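PDB 6OZU: eukaryotic translation initiation factor 4 gamma 5, which probably serves as a scaffold in translation initiation, its helical MIF4G domain perhaps docking partner factors, as eIF4G relatives dock the helicase eIF4A. Local coordinates for residues 45-50 against 89-94. Numbering follows the deposited sequence.
Sequences DVIQVI and NAIIRQ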
ATOM      1  N   ASP A  45     -12.962   7.784  11.867  1.00 75.23           N
ATOM      2  CA  ASP A  45     -13.170   6.431  12.373  1.00 74.83           C
ATOM      3  C   ASP A  45     -13.428   5.455  11.226  1.00 75.61           C
ATOM      4  O   ASP A  45     -12.856   4.370  11.237  1.00 75.46           O
ATOM      5  CB  ASP A  45     -14.323   6.409  13.380  1.00 79.74           C
ATOM      6  CG  ASP A  45     -14.549   5.055  13.995  1.00 94.42           C
ATOM      7  OD1 ASP A  45     -13.819   4.707  14.946  1.00 95.46           O
ATOM      8  OD2 ASP A  45     -15.454   4.341  13.526  1.00103.78           O
ATOM      9  N   VAL A  46     -14.251   5.848  10.228  1.00 69.74           N
ATOM     10  CA  VAL A  46     -14.558   5.029   9.047  1.00 67.20           C
ATOM     11  C   VAL A  46     -13.267   4.692   8.296  1.00 67.38           C
ATOM     12  O   VAL A  46     -13.063   3.541   7.905  1.00 68.01           O
ATOM     13  CB  VAL A  46     -15.606   5.705   8.111  1.00 71.33           C
ATOM     14  CG1 VAL A  46     -15.754   4.944   6.785  1.00 69.78           C
ATOM     15  CG2 VAL A  46     -16.956   5.837   8.804  1.00 73.16           C
ATOM     16  N   ILE A  47     -12.394   5.699   8.110  1.00 60.33           N
ATOM     17  CA  ILE A  47     -11.132   5.535   7.391  1.00 56.14           C
ATOM     18  C   ILE A  47     -10.181   4.663   8.221  1.00 59.26           C
ATOM     19  O   ILE A  47      -9.591   3.750   7.653  1.00 56.15           O
ATOM     20  CB  ILE A  47     -10.541   6.905   6.917  1.00 56.59           C
ATOM     21  CG1 ILE A  47     -11.550   7.689   6.047  1.00 55.76           C
ATOM     22  CG2 ILE A  47      -9.186   6.755   6.201  1.00 54.72           C
ATOM     23  CD1 ILE A  47     -12.154   6.948   4.833  1.00 56.23           C
ATOM     24  N   GLN A  48     -10.118   4.887   9.561  1.00 58.52           N
ATOM     25  CA  GLN A  48      -9.295   4.125  10.511  1.00 59.09           C
ATOM     26  C   GLN A  48      -9.702   2.637  10.502  1.00 64.71           C
ATOM     27  O   GLN A  48      -8.832   1.772  10.443  1.00 65.26           O
ATOM     28  CB  GLN A  48      -9.407   4.737  11.928  1.00 62.78           C
ATOM     29  CG  GLN A  48      -8.557   4.054  13.013  1.00 85.86           C
ATOM     30  CD  GLN A  48      -7.289   4.806  13.375  1.00110.44           C
ATOM     31  OE1 GLN A  48      -7.300   6.014  13.654  1.00105.92           O
ATOM     32  NE2 GLN A  48      -6.165   4.097  13.405  1.00107.99           N
ATOM     33  N   VAL A  49     -11.017   2.352  10.507  1.00 62.31           N
ATOM     34  CA  VAL A  49     -11.593   1.002  10.486  1.00 62.24           C
ATOM     35  C   VAL A  49     -11.165   0.229   9.237  1.00 66.21           C
ATOM     36  O   VAL A  49     -10.657  -0.889   9.357  1.00 67.48           O
ATOM     37  CB  VAL A  49     -13.143   1.041  10.688  1.00 67.22           C
ATOM     38  CG1 VAL A  49     -13.825  -0.249  10.216  1.00 67.69           C
ATOM     39  CG2 VAL A  49     -13.480   1.312  12.136  1.00 68.09           C
ATOM     40  N   ILE A  50     -11.357   0.826   8.048  1.00 60.82           N
ATOM     41  CA  ILE A  50     -10.995   0.193   6.779  1.00 58.52           C
ATOM     42  C   ILE A  50      -9.472  -0.052   6.721  1.00 61.73           C
ATOM     43  O   ILE A  50      -9.052  -1.154   6.351  1.00 62.08           O
ATOM     44  CB  ILE A  50     -11.538   1.008   5.561  1.00 61.35           C
ATOM     45  CG1 ILE A  50     -13.083   1.201   5.648  1.00 62.08           C
ATOM     46  CG2 ILE A  50     -11.114   0.358   4.229  1.00 61.09           C
ATOM     47  CD1 ILE A  50     -13.682   2.249   4.762  1.00 57.76           C
ATOM     48  N   ASN A  89      -8.092  14.056   3.156  1.00 58.96           N
ATOM     49  CA  ASN A  89      -7.058  14.419   4.119  1.00 59.16           C
ATOM     50  C   ASN A  89      -6.950  13.375   5.223  1.00 64.15           C
ATOM     51  O   ASN A  89      -5.866  13.217   5.787  1.00 65.34           O
ATOM     52  CB  ASN A  89      -7.290  15.825   4.666  1.00 60.17           C
ATOM     53  CG  ASN A  89      -7.031  16.882   3.627  1.00 84.97           C
ATOM     54  OD1 ASN A  89      -5.925  17.016   3.076  1.00 78.53           O
ATOM     55  ND2 ASN A  89      -8.055  17.632   3.309  1.00 81.31           N
ATOM     56  N   ALA A  90      -8.049  12.626   5.498  1.00 59.60           N
ATOM     57  CA  ALA A  90      -8.043  11.548   6.488  1.00 59.14           C
ATOM     58  C   ALA A  90      -7.296  10.328   5.918  1.00 61.41           C
ATOM     59  O   ALA A  90      -6.573   9.677   6.673  1.00 62.28           O
ATOM     60  CB  ALA A  90      -9.456  11.181   6.890  1.00 60.93           C
ATOM     61  N   ILE A  91      -7.434  10.046   4.584  1.00 54.66           N
ATOM     62  CA  ILE A  91      -6.688   8.987   3.869  1.00 51.35           C
ATOM     63  C   ILE A  91      -5.184   9.332   3.892  1.00 53.17           C
ATOM     64  O   ILE A  91      -4.395   8.471   4.254  1.00 51.75           O
ATOM     65  CB  ILE A  91      -7.240   8.671   2.445  1.00 52.78           C
ATOM     66  CG1 ILE A  91      -8.666   8.081   2.523  1.00 53.11           C
ATOM     67  CG2 ILE A  91      -6.333   7.688   1.705  1.00 52.71           C
ATOM     68  CD1 ILE A  91      -9.536   8.364   1.291  1.00 54.83           C
ATOM     69  N   ILE A  92      -4.807  10.607   3.628  1.00 51.04           N
ATOM     70  CA  ILE A  92      -3.408  11.088   3.688  1.00 51.03           C
ATOM     71  C   ILE A  92      -2.805  10.826   5.075  1.00 58.53           C
ATOM     72  O   ILE A  92      -1.767  10.171   5.166  1.00 60.35           O
ATOM     73  CB  ILE A  92      -3.277  12.582   3.266  1.00 53.83           C
ATOM     74  CG1 ILE A  92      -3.513  12.756   1.750  1.00 52.80           C
ATOM     75  CG2 ILE A  92      -1.930  13.186   3.696  1.00 53.14           C
ATOM     76  CD1 ILE A  92      -3.833  14.197   1.296  1.00 52.66           C
ATOM     77  N   ARG A  93      -3.482  11.283   6.130  1.00 54.57           N
ATOM     78  CA  ARG A  93      -3.079  11.114   7.529  1.00 55.28           C
ATOM     79  C   ARG A  93      -3.001   9.641   7.938  1.00 57.66           C
ATOM     80  O   ARG A  93      -2.037   9.243   8.596  1.00 56.26           O
ATOM     81  CB  ARG A  93      -4.012  11.902   8.488  1.00 54.87           C
ATOM     82  CG  ARG A  93      -3.774  13.397   8.474  1.00 72.34           C
ATOM     83  CD  ARG A  93      -4.568  14.161   9.542  1.00 90.73           C
ATOM     84  NE  ARG A  93      -5.633  14.983   8.952  1.00 92.27           N
ATOM     85  CZ  ARG A  93      -6.931  14.676   8.981  1.00 93.92           C
ATOM     86  NH1 ARG A  93      -7.352  13.585   9.620  1.00 65.11           N
ATOM     87  NH2 ARG A  93      -7.818  15.465   8.386  1.00 72.97           N
ATOM     88  N   GLN A  94      -4.017   8.838   7.579  1.00 55.62           N
ATOM     89  CA  GLN A  94      -4.031   7.419   7.932  1.00 55.81           C
ATOM     90  C   GLN A  94      -2.956   6.613   7.161  1.00 56.63           C
ATOM     91  O   GLN A  94      -2.449   5.644   7.723  1.00 56.20           O
ATOM     92  CB  GLN A  94      -5.439   6.809   7.813  1.00 58.07           C
ATOM     93  CG  GLN A  94      -5.680   5.526   8.639  1.00 66.11           C
ATOM     94  CD  GLN A  94      -5.439   5.629  10.126  1.00 84.89           C
ATOM     95  OE1 GLN A  94      -4.722   4.812  10.715  1.00 83.91           O
ATOM     96  NE2 GLN A  94      -6.040   6.610  10.771  1.00 80.28           N
TER
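Ile47 points toward 89-94 and meets three residues there with its two branches. Chi1 of -56° sets Ile47 CG1 anti to its carbonyl carbon and leaves CG2 anti to the backbone N. Ile47 CG2 lies 3.9 Å from Ile91 CG1, and the two side chains cross at about a right angle. The same methyl is 4.1 Å from Gln94 CB, while Ile47 CG1 rests 4.2 Å from Ala90 CB. A beta-branched isoleucine thus offers two arms, and the short alanine admits one of them.

Beside this apolar patch the side chains of Gln48 and Gln94, each bent at chi2, also cross at about a right angle, with amide planes 66° apart. Gln48 NE2 is 3.1 Å from Gln94 OE1, but the angle is too poor for a hydrogen bond; Gln48 OE1 is 3.2 Å from Gln94 NE2. Gln94 suits its place because its CB packs on Ile47 while its amide reaches Gln48.

Further out, Phe51 packs on Ile91 and Gln94, Ile87 on Ile47, and Val70 and Ile74 of helix 63-76 on Ile91. The axes of 45-50 and 89-94 approach to 9.7 Å at their closest, with N-to-C directions 43° apart, joining helices 40-53 and 82-112 in the all-helical MIF4G fold. The contact is thus shared between an apolar cluster round Ile47 and two facing amides, Gln94 buried and Gln48 partly exposed.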